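Local coordinates for 3-dehydroquinate dehydratase (Enterococcus faecalis, PDB 4PH6), which catalyses the cis-dehydration of 3-dehydroquinate to 3-dehydroshikimate, the third step of the chorismate pathway, through a covalent imine (Schiff-base) intermediate, at residues 103-108 against 131-136. Residues are numbered along the deposited sequence; the frame is centred on the assembly and turned at random.
Sequences LYHELV and IHEAKK
With CG1 of Val-108 trans to its own backbone N (chi1 166°) and CG2 trans to its carbonyl carbon, the isopropyl group spreads its methyls over two adjacent residues of the neighbouring helix, one on the carbonyl of Glu-133, the other on Ala-134. CG1 rests 3.6 Å from the carbonyl O of Glu-133, a van der Waals touch on the peptide group. CG2 meets the methyl of Ala-134, 4.0 Å from its CB, and the backbones of the two segments are nearest here, the CA atoms of Val-108 and Ala-134 being 5.7 Å apart. One turn earlier, His-105 reaches across with its imidazole and meets the aliphatic part of Glu-133 at the ring edge, CE1 lying 4.4 Å from CG. The Glu-133 side chain starts toward segment 103-108, but its carboxylate leads away from it; His-105 ND1 stays 6.2 Å from Glu-133 OE1, too far for a salt bridge. No hydrogen bond crosses between the segments; van der Waals contacts hold them together. On the side of the sheet, Leu-116 of strand 115-119 touches both Val-108 and Ala-134, and Leu-130 packs against Val-108 and His-105. The helix segments run nearly parallel, at 17° with axes 9.9 Å apart, as expected of consecutive outer helices, here 97-110 and 124-136, flanking the strand that connects them in the (beta/alpha)8 barrel of type I dehydroquinases.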
loop_
_atom_site.group_PDB
_atom_site.type_symbol
_atom_site.label_atom_id
_atom_site.label_comp_id
_atom_site.label_asym_id
_atom_site.label_seq_id
_atom_site.Cartn_x
_atom_site.Cartn_y
_atom_site.Cartn_z
ATOM N N LEU A 103 7.790 -0.451 37.799
ATOM C CA LEU A 103 6.387 -0.582 37.388
ATOM C C LEU A 103 6.124 -1.910 36.691
ATOM O O LEU A 103 5.167 -2.617 37.012
ATOM C CB LEU A 103 5.987 0.558 36.456
ATOM C CG LEU A 103 4.556 0.535 35.893
ATOM C CD1 LEU A 103 3.506 0.163 36.938
ATOM C CD2 LEU A 103 4.212 1.880 35.266
ATOM N N TYR A 104 6.971 -2.227 35.719
ATOM C CA TYR A 104 6.841 -3.463 34.964
ATOM C C TYR A 104 7.003 -4.702 35.858
ATOM O O TYR A 104 6.228 -5.655 35.741
ATOM C CB TYR A 104 7.866 -3.494 33.826
ATOM C CG TYR A 104 7.437 -2.775 32.556
ATOM C CD1 TYR A 104 6.151 -2.263 32.409
ATOM C CD2 TYR A 104 8.317 -2.643 31.488
ATOM C CE1 TYR A 104 5.763 -1.629 31.235
ATOM C CE2 TYR A 104 7.945 -2.014 30.323
ATOM C CZ TYR A 104 6.668 -1.513 30.193
ATOM O OH TYR A 104 6.311 -0.885 29.015
ATOM N N HIS A 105 8.004 -4.692 36.740
ATOM C CA HIS A 105 8.214 -5.796 37.675
ATOM C C HIS A 105 6.952 -6.021 38.519
ATOM O O HIS A 105 6.543 -7.164 38.734
ATOM C CB HIS A 105 9.430 -5.541 38.582
ATOM C CG HIS A 105 10.727 -6.057 38.036
ATOM N ND1 HIS A 105 10.950 -7.395 37.763
ATOM C CD2 HIS A 105 11.891 -5.422 37.745
ATOM C CE1 HIS A 105 12.177 -7.551 37.302
ATOM N NE2 HIS A 105 12.772 -6.374 37.288
ATOM N N GLU A 106 6.324 -4.934 38.965
ATOM C CA GLU A 106 5.091 -5.027 39.741
ATOM C C GLU A 106 3.901 -5.590 38.958
ATOM O O GLU A 106 3.141 -6.403 39.484
ATOM C CB GLU A 106 4.705 -3.661 40.306
ATOM C CG GLU A 106 5.397 -3.347 41.608
ATOM C CD GLU A 106 5.209 -4.441 42.647
ATOM O OE1 GLU A 106 6.150 -5.246 42.832
ATOM O OE2 GLU A 106 4.133 -4.495 43.283
ATOM N N LEU A 107 3.721 -5.134 37.721
ATOM C CA LEU A 107 2.681 -5.675 36.853
ATOM C C LEU A 107 2.878 -7.173 36.665
ATOM O O LEU A 107 1.918 -7.948 36.700
ATOM C CB LEU A 107 2.690 -4.968 35.494
ATOM C CG LEU A 107 2.106 -3.551 35.481
ATOM C CD1 LEU A 107 2.373 -2.892 34.148
ATOM C CD2 LEU A 107 0.609 -3.559 35.790
ATOM N N VAL A 108 4.130 -7.575 36.477
ATOM C CA VAL A 108 4.450 -8.981 36.298
ATOM C C VAL A 108 3.979 -9.817 37.500
ATOM O O VAL A 108 3.402 -10.894 37.316
ATOM C CB VAL A 108 5.960 -9.190 36.067
ATOM C CG1 VAL A 108 6.332 -10.671 36.225
ATOM C CG2 VAL A 108 6.363 -8.671 34.688
ATOM N N ILE A 131 12.577 -9.632 31.449
ATOM C CA ILE A 131 12.092 -10.553 30.428
ATOM C C ILE A 131 11.868 -11.970 30.976
ATOM O O ILE A 131 10.801 -12.554 30.761
ATOM C CB ILE A 131 13.069 -10.630 29.238
ATOM C CG1 ILE A 131 13.107 -9.294 28.494
ATOM C CG2 ILE A 131 12.653 -11.747 28.295
ATOM C CD1 ILE A 131 14.219 -9.191 27.463
ATOM N N HIS A 132 12.865 -12.511 31.681
ATOM C CA HIS A 132 12.758 -13.862 32.225
ATOM C C HIS A 132 11.709 -13.964 33.323
ATOM O O HIS A 132 11.032 -14.990 33.425
ATOM C CB HIS A 132 14.111 -14.350 32.753
ATOM C CG HIS A 132 15.165 -14.397 31.695
ATOM N ND1 HIS A 132 14.977 -15.026 30.487
ATOM C CD2 HIS A 132 16.404 -13.857 31.654
ATOM C CE1 HIS A 132 16.051 -14.881 29.744
ATOM N NE2 HIS A 132 16.940 -14.175 30.426
ATOM N N GLU A 133 11.570 -12.918 34.136
ATOM C CA GLU A 133 10.502 -12.905 35.136
ATOM C C GLU A 133 9.116 -12.813 34.474
ATOM O O GLU A 133 8.169 -13.455 34.919
ATOM C CB GLU A 133 10.690 -11.758 36.131
ATOM C CG GLU A 133 11.883 -11.930 37.072
ATOM C CD GLU A 133 11.882 -13.267 37.799
ATOM O OE1 GLU A 133 10.921 -13.547 38.543
ATOM O OE2 GLU A 133 12.846 -14.052 37.606
ATOM N N ALA A 134 8.993 -12.032 33.408
ATOM C CA ALA A 134 7.733 -11.973 32.680
ATOM C C ALA A 134 7.409 -13.306 32.003
ATOM O O ALA A 134 6.262 -13.770 32.081
ATOM C CB ALA A 134 7.761 -10.850 31.650
ATOM N N LYS A 135 8.394 -13.922 31.347
ATOM C CA LYS A 135 8.151 -15.186 30.637
ATOM C C LYS A 135 7.753 -16.296 31.598
ATOM O O LYS A 135 6.882 -17.112 31.285
ATOM C CB LYS A 135 9.374 -15.642 29.824
ATOM C CG LYS A 135 9.598 -14.829 28.563
ATOM C CD LYS A 135 10.484 -15.510 27.528
ATOM C CE LYS A 135 10.591 -14.613 26.289
ATOM N NZ LYS A 135 11.352 -15.212 25.156
ATOM N N LYS A 136 8.411 -16.329 32.754
ATOM C CA LYS A 136 8.087 -17.304 33.776
ATOM C C LYS A 136 6.605 -17.177 34.160
ATOM O O LYS A 136 5.938 -18.179 34.406
ATOM C CB LYS A 136 8.998 -17.124 34.993
ATOM C CG LYS A 136 8.854 -18.207 36.035
ATOM C CD LYS A 136 9.819 -17.983 37.197
ATOM C CE LYS A 136 11.256 -18.327 36.810
ATOM N NZ LYS A 136 11.592 -19.775 37.013
#